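Local coordinates for autoinducer 2-binding protein LsrB (Clostridium saccharobutylicum DSM 13864, PDB 6DSP), which binds the quorum-sensing signal autoinducer-2 in its cyclic tetrahydroxytetrahydrofuran form, as a receptor of the bacterial solute-binding protein 2 family, at residues T25-L30 / V68-K73; S38-A43 / F52-E57. All blocks are in the same frame, centred on the assembly; numbering follows the deposited sequence.

Interaction 1: residues T25-L30 / V68-K73; sequences TFIPKL and VSVINK. With PAV ((2R,4S)-2-methyl-2,3,3,4-tetrahydroxytetrahydrofuran), chain C.
Ile27, at the end of strand 23-27, meets Val70 and Ile71 of helix 64-76, where that helix packs on the central sheet of one lobe of the periplasmic binding protein fold. The contact is purely apolar and small, and Ile27 carries nearly all of the strand's share of it. Its side chain runs past that of Val70 in the opposite direction, so the two overlap along their flanks: Val70 CG1 lies 3.7 Å from Ile27 CD1 and also comes close to Ile27 CG1. Ile71 lies across the same methyl at about a right angle, its CG1 3.8 Å from Ile27 CD1. The outer part of the Ile27 chain is extended (chi2 175°), which carries CD1 out to the helix, where one methyl serves both neighbours. Ile71 also touches Leu96 of helix 89-101.

Just past the strand the chain turns to the ligand. Pro28 O accepts a hydrogen bond from Gln67 NE2, a second tie to helix 64-76. Lys29, stretched out beyond CG, reaches into the pocket, and its ammonium group also forms a salt bridge with Asp167, which itself hydrogen-bonds the ligand. This shared grip probably favours a charged lysine and fixes its direction: Lys29 NZ donates to O4 of the bound autoinducer-2 over 2.8 Å.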
loop_
_atom_site.group_PDB
_atom_site.type_symbol
_atom_site.label_atom_id
_atom_site.label_comp_id
_atom_site.label_asym_id
_atom_site.label_seq_id
_atom_site.Cartn_x
_atom_site.Cartn_y
_atom_site.Cartn_z
ATOM N N THR A 25 -17.894 -5.226 -5.322
ATOM C CA THR A 25 -17.745 -4.659 -3.981
ATOM C C THR A 25 -16.261 -4.369 -3.766
ATOM O O THR A 25 -15.421 -5.280 -3.859
ATOM C CB THR A 25 -18.273 -5.612 -2.907
ATOM O OG1 THR A 25 -19.637 -5.954 -3.199
ATOM C CG2 THR A 25 -18.181 -4.979 -1.534
ATOM N N PHE A 26 -15.938 -3.100 -3.570
ATOM C CA PHE A 26 -14.559 -2.637 -3.461
ATOM C C PHE A 26 -14.287 -2.405 -1.983
ATOM O O PHE A 26 -14.909 -1.524 -1.363
ATOM C CB PHE A 26 -14.403 -1.355 -4.287
ATOM C CG PHE A 26 -12.997 -0.788 -4.338
ATOM C CD1 PHE A 26 -11.912 -1.595 -4.665
ATOM C CD2 PHE A 26 -12.769 0.566 -4.161
ATOM C CE1 PHE A 26 -10.632 -1.034 -4.818
ATOM C CE2 PHE A 26 -11.494 1.106 -4.288
ATOM C CZ PHE A 26 -10.422 0.298 -4.590
ATOM N N ILE A 27 -13.375 -3.185 -1.421
ATOM C CA ILE A 27 -13.159 -3.217 0.024
ATOM C C ILE A 27 -11.759 -2.691 0.339
ATOM O O ILE A 27 -10.760 -3.276 -0.108
ATOM C CB ILE A 27 -13.342 -4.627 0.612
ATOM C CG1 ILE A 27 -14.723 -5.188 0.234
ATOM C CG2 ILE A 27 -13.125 -4.580 2.138
ATOM C CD1 ILE A 27 -14.957 -6.627 0.666
ATOM N N PRO A 28 -11.645 -1.606 1.110
ATOM C CA PRO A 28 -10.351 -1.063 1.497
ATOM C C PRO A 28 -9.889 -1.695 2.807
ATOM O O PRO A 28 -10.643 -2.400 3.478
ATOM C CB PRO A 28 -10.697 0.407 1.754
ATOM C CG PRO A 28 -12.084 0.332 2.393
ATOM C CD PRO A 28 -12.767 -0.765 1.613
ATOM N N LYS A 29 -8.628 -1.428 3.169
ATOM C CA LYS A 29 -8.189 -1.848 4.502
ATOM C C LYS A 29 -8.982 -1.140 5.592
ATOM O O LYS A 29 -9.234 -1.730 6.654
ATOM C CB LYS A 29 -6.695 -1.579 4.695
ATOM C CG LYS A 29 -5.789 -2.479 3.931
ATOM C CD LYS A 29 -4.312 -2.176 4.280
ATOM C CE LYS A 29 -3.320 -3.000 3.492
ATOM N NZ LYS A 29 -1.939 -2.506 3.797
ATOM N N LEU A 30 -9.355 0.115 5.361
ATOM C CA LEU A 30 -10.276 0.870 6.195
ATOM C C LEU A 30 -10.768 2.048 5.376
ATOM O O LEU A 30 -10.094 2.484 4.427
ATOM C CB LEU A 30 -9.603 1.376 7.484
ATOM C CG LEU A 30 -8.571 2.513 7.411
ATOM C CD1 LEU A 30 -8.172 2.947 8.820
ATOM C CD2 LEU A 30 -7.325 2.089 6.624
ATOM N N VAL A 68 -13.971 -9.565 7.269
ATOM C CA VAL A 68 -14.783 -10.764 7.091
ATOM C C VAL A 68 -16.260 -10.387 7.085
ATOM O O VAL A 68 -17.032 -10.899 6.267
ATOM C CB VAL A 68 -14.468 -11.786 8.197
ATOM C CG1 VAL A 68 -15.499 -12.902 8.199
ATOM C CG2 VAL A 68 -13.067 -12.363 8.001
ATOM N N SER A 69 -16.673 -9.505 8.013
ATOM C CA SER A 69 -18.085 -9.129 8.065
ATOM C C SER A 69 -18.488 -8.419 6.784
ATOM O O SER A 69 -19.590 -8.651 6.261
ATOM C CB SER A 69 -18.373 -8.189 9.232
ATOM O OG SER A 69 -19.758 -7.788 9.164
ATOM N N VAL A 70 -17.626 -7.538 6.263
ATOM C CA VAL A 70 -17.944 -6.834 5.024
ATOM C C VAL A 70 -18.061 -7.817 3.861
ATOM O O VAL A 70 -18.996 -7.732 3.044
ATOM C CB VAL A 70 -16.885 -5.750 4.727
ATOM C CG1 VAL A 70 -17.086 -5.151 3.351
ATOM C CG2 VAL A 70 -16.885 -4.655 5.801
ATOM N N ILE A 71 -17.110 -8.755 3.759
ATOM C CA ILE A 71 -17.161 -9.780 2.709
ATOM C C ILE A 71 -18.456 -10.584 2.813
ATOM O O ILE A 71 -19.164 -10.759 1.818
ATOM C CB ILE A 71 -15.938 -10.714 2.828
ATOM C CG1 ILE A 71 -14.651 -9.936 2.493
ATOM C CG2 ILE A 71 -16.110 -11.948 1.928
ATOM C CD1 ILE A 71 -13.410 -10.619 3.050
ATOM N N ASN A 72 -18.755 -11.119 4.010
ATOM C CA ASN A 72 -19.956 -11.945 4.178
ATOM C C ASN A 72 -21.210 -11.185 3.793
ATOM O O ASN A 72 -22.094 -11.749 3.130
ATOM C CB ASN A 72 -20.081 -12.388 5.628
ATOM C CG ASN A 72 -19.032 -13.414 6.052
ATOM O OD1 ASN A 72 -18.321 -14.042 5.226
ATOM N ND2 ASN A 72 -18.957 -13.600 7.363
ATOM N N LYS A 73 -21.329 -9.923 4.228
ATOM C CA LYS A 73 -22.544 -9.168 3.926
ATOM C C LYS A 73 -22.669 -8.937 2.419
ATOM O O LYS A 73 -23.760 -9.031 1.855
ATOM C CB LYS A 73 -22.548 -7.846 4.682
ATOM C CG LYS A 73 -23.748 -6.974 4.381
ATOM C CD LYS A 73 -23.779 -5.727 5.261
ATOM C CE LYS A 73 -25.010 -4.886 4.959
ATOM N NZ LYS A 73 -25.287 -3.911 6.043
HETATM O O2 PAV C . 1.546 2.129 2.147
HETATM C C2 PAV C . 0.133 2.075 1.860
HETATM C C1 PAV C . -0.343 3.256 0.985
HETATM O O5 PAV C . -0.521 2.374 3.214
HETATM C C5 PAV C . -1.765 1.821 3.184
HETATM C C4 PAV C . -1.863 0.955 1.915
HETATM O O4 PAV C . -2.465 -0.301 2.214
HETATM C C3 PAV C . -0.395 0.873 1.483
HETATM O O3 PAV C . -0.300 0.711 0.094
HETATM O O13 PAV C . 0.255 -0.174 2.168
#

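Interaction 2: residues S38-A43 / F52-E57; sequences SANKGA and FKVDYE
Asn40 and Tyr56 both hold CG anti to the backbone N (chi1 -179° in each), which sends both groups into the gap between helix and strand, and matching turns about the next bond bring the amide and ring planes nearly parallel. The pair joins the helix and second strand of a beta-alpha-beta unit, strand 23-27, helix 34-50 and strand 53-56, with helix and strand running nearly antiparallel at 161°. The two planes are only 11° apart, a stack offset toward the rim, with Asn40 CG lying 3.4 Å from Tyr56 CG. Farther out over the ring, Asn40 CB makes a CH-pi contact with the same face, 3.7 Å from the ring centroid and close to its normal. The amide lies crosswise over the CB end of the ring: Asn40 OD1 comes to 3.3 Å from Tyr56 CB, while Asn40 ND2 sits over the other side at Tyr56 CD2.

Both polar ends are tied down by helix 34-50. Asn40 OD1 accepts a hydrogen bond from Gln44 NE2, which also donates to Val54 O, so one glutamine amide links the asparagine to the strand backbone. The Tyr56 hydroxyl is hydrogen-bonded to Glu37, which probably limits how far the ring can swing.

One turn further along the helix the packing is looser, with Val54 against Ala43. Val54 is directed toward the helix, its CG2 lying 4.1 Å from Ala43 O. Cys281 of helix 273-288 touches both residues, and across the pair Ala43 CB lies 4.3 Å from Val54 CG1.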
loop_
_atom_site.group_PDB
_atom_site.type_symbol
_atom_site.label_atom_id
_atom_site.label_comp_id
_atom_site.label_asym_id
_atom_site.label_seq_id
_atom_site.Cartn_x
_atom_site.Cartn_y
_atom_site.Cartn_z
ATOM N N SER A 38 -9.119 8.112 -1.965
ATOM C CA SER A 38 -8.686 8.478 -3.312
ATOM C C SER A 38 -8.765 7.294 -4.266
ATOM O O SER A 38 -9.135 7.454 -5.444
ATOM C CB SER A 38 -7.284 9.062 -3.252
ATOM O OG SER A 38 -7.333 10.399 -2.771
ATOM N N ALA A 39 -8.476 6.085 -3.767
ATOM C CA ALA A 39 -8.586 4.928 -4.640
ATOM C C ALA A 39 -10.036 4.727 -5.060
ATOM O O ALA A 39 -10.327 4.407 -6.222
ATOM C CB ALA A 39 -8.051 3.691 -3.930
ATOM N N ASN A 40 -10.971 4.904 -4.119
ATOM C CA ASN A 40 -12.374 4.752 -4.487
ATOM C C ASN A 40 -12.821 5.863 -5.424
ATOM O O ASN A 40 -13.648 5.632 -6.307
ATOM C CB ASN A 40 -13.245 4.716 -3.241
ATOM C CG ASN A 40 -14.710 4.530 -3.585
ATOM O OD1 ASN A 40 -15.084 3.579 -4.298
ATOM N ND2 ASN A 40 -15.534 5.466 -3.132
ATOM N N LYS A 41 -12.318 7.087 -5.243
ATOM C CA LYS A 41 -12.708 8.131 -6.190
ATOM C C LYS A 41 -12.354 7.713 -7.616
ATOM O O LYS A 41 -13.145 7.897 -8.558
ATOM C CB LYS A 41 -12.089 9.473 -5.794
ATOM C CG LYS A 41 -12.738 10.047 -4.558
ATOM C CD LYS A 41 -12.013 11.325 -4.100
ATOM C CE LYS A 41 -12.592 11.850 -2.790
ATOM N NZ LYS A 41 -11.722 12.937 -2.249
ATOM N N GLY A 42 -11.201 7.077 -7.783
ATOM C CA GLY A 42 -10.828 6.574 -9.097
ATOM C C GLY A 42 -11.697 5.419 -9.551
ATOM O O GLY A 42 -12.176 5.399 -10.700
ATOM N N ALA A 43 -11.963 4.469 -8.655
ATOM C CA ALA A 43 -12.820 3.355 -9.043
ATOM C C ALA A 43 -14.201 3.840 -9.455
ATOM O O ALA A 43 -14.782 3.321 -10.416
ATOM C CB ALA A 43 -12.915 2.356 -7.894
ATOM N N PHE A 52 -20.433 -0.299 -15.096
ATOM C CA PHE A 52 -20.787 -1.217 -14.023
ATOM C C PHE A 52 -20.688 -0.469 -12.704
ATOM O O PHE A 52 -20.141 0.629 -12.632
ATOM C CB PHE A 52 -19.930 -2.495 -14.052
ATOM C CG PHE A 52 -18.470 -2.274 -13.761
ATOM C CD1 PHE A 52 -17.561 -2.055 -14.792
ATOM C CD2 PHE A 52 -17.994 -2.321 -12.449
ATOM C CE1 PHE A 52 -16.198 -1.863 -14.525
ATOM C CE2 PHE A 52 -16.633 -2.152 -12.166
ATOM C CZ PHE A 52 -15.723 -1.922 -13.208
ATOM N N LYS A 53 -21.242 -1.069 -11.664
ATOM C CA LYS A 53 -21.307 -0.460 -10.349
ATOM C C LYS A 53 -20.161 -0.940 -9.467
ATOM O O LYS A 53 -19.863 -2.137 -9.400
ATOM C CB LYS A 53 -22.616 -0.840 -9.658
ATOM C CG LYS A 53 -22.800 -0.176 -8.322
ATOM C CD LYS A 53 -22.830 1.330 -8.503
ATOM C CE LYS A 53 -22.824 2.083 -7.174
ATOM N NZ LYS A 53 -23.034 3.533 -7.428
ATOM N N VAL A 54 -19.555 -0.004 -8.746
ATOM C CA VAL A 54 -18.611 -0.314 -7.685
ATOM C C VAL A 54 -19.236 0.126 -6.374
ATOM O O VAL A 54 -19.515 1.316 -6.181
ATOM C CB VAL A 54 -17.271 0.394 -7.910
ATOM C CG1 VAL A 54 -16.373 0.211 -6.667
ATOM C CG2 VAL A 54 -16.600 -0.175 -9.152
ATOM N N ASP A 55 -19.488 -0.837 -5.490
ATOM C CA ASP A 55 -20.020 -0.584 -4.162
ATOM C C ASP A 55 -18.857 -0.549 -3.171
ATOM O O ASP A 55 -18.306 -1.591 -2.821
ATOM C CB ASP A 55 -21.047 -1.659 -3.803
ATOM C CG ASP A 55 -21.646 -1.474 -2.410
ATOM O OD1 ASP A 55 -21.445 -0.417 -1.786
ATOM O OD2 ASP A 55 -22.332 -2.402 -1.956
ATOM N N TYR A 56 -18.498 0.652 -2.724
ATOM C CA TYR A 56 -17.400 0.818 -1.778
ATOM C C TYR A 56 -17.892 0.476 -0.375
ATOM O O TYR A 56 -18.820 1.121 0.142
ATOM C CB TYR A 56 -16.939 2.271 -1.847
ATOM C CG TYR A 56 -15.791 2.671 -0.958
ATOM C CD1 TYR A 56 -14.581 1.976 -0.985
ATOM C CD2 TYR A 56 -15.874 3.805 -0.151
ATOM C CE1 TYR A 56 -13.496 2.399 -0.217
ATOM C CE2 TYR A 56 -14.826 4.239 0.598
ATOM C CZ TYR A 56 -13.626 3.536 0.575
ATOM O OH TYR A 56 -12.560 3.948 1.352
ATOM N N GLU A 57 -17.288 -0.528 0.253
ATOM C CA GLU A 57 -17.743 -1.000 1.555
ATOM C C GLU A 57 -16.535 -1.323 2.421
ATOM O O GLU A 57 -15.685 -2.115 2.007
ATOM C CB GLU A 57 -18.610 -2.254 1.404
ATOM C CG GLU A 57 -19.917 -1.994 0.645
ATOM C CD GLU A 57 -20.877 -1.038 1.356
ATOM O OE1 GLU A 57 -20.765 -0.871 2.579
ATOM O OE2 GLU A 57 -21.723 -0.429 0.676
#

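In the fold
Interactions 1 and 2 lie with their centres 13 Å apart in the same lobe and share one sheet, in which strands 23-27 and 53-56 are parallel neighbours. Phe26 N pairs with Asp55 O at 2.9 Å and Phe26 O with Glu57 N at 3.0 Å, both probable hydrogen bonds. Ile27 turns to helix 64-76, while Phe26 packs against Val54, with Phe26 CB 3.5 Å from Val54 CG1, and also touches Asn40. Along the chain, interaction 2 is nested within the loop closed by interaction 1. Residues 25-30 lead directly to the ligand through Lys29, whereas the Tyr56 side chain stays about 11 Å from it.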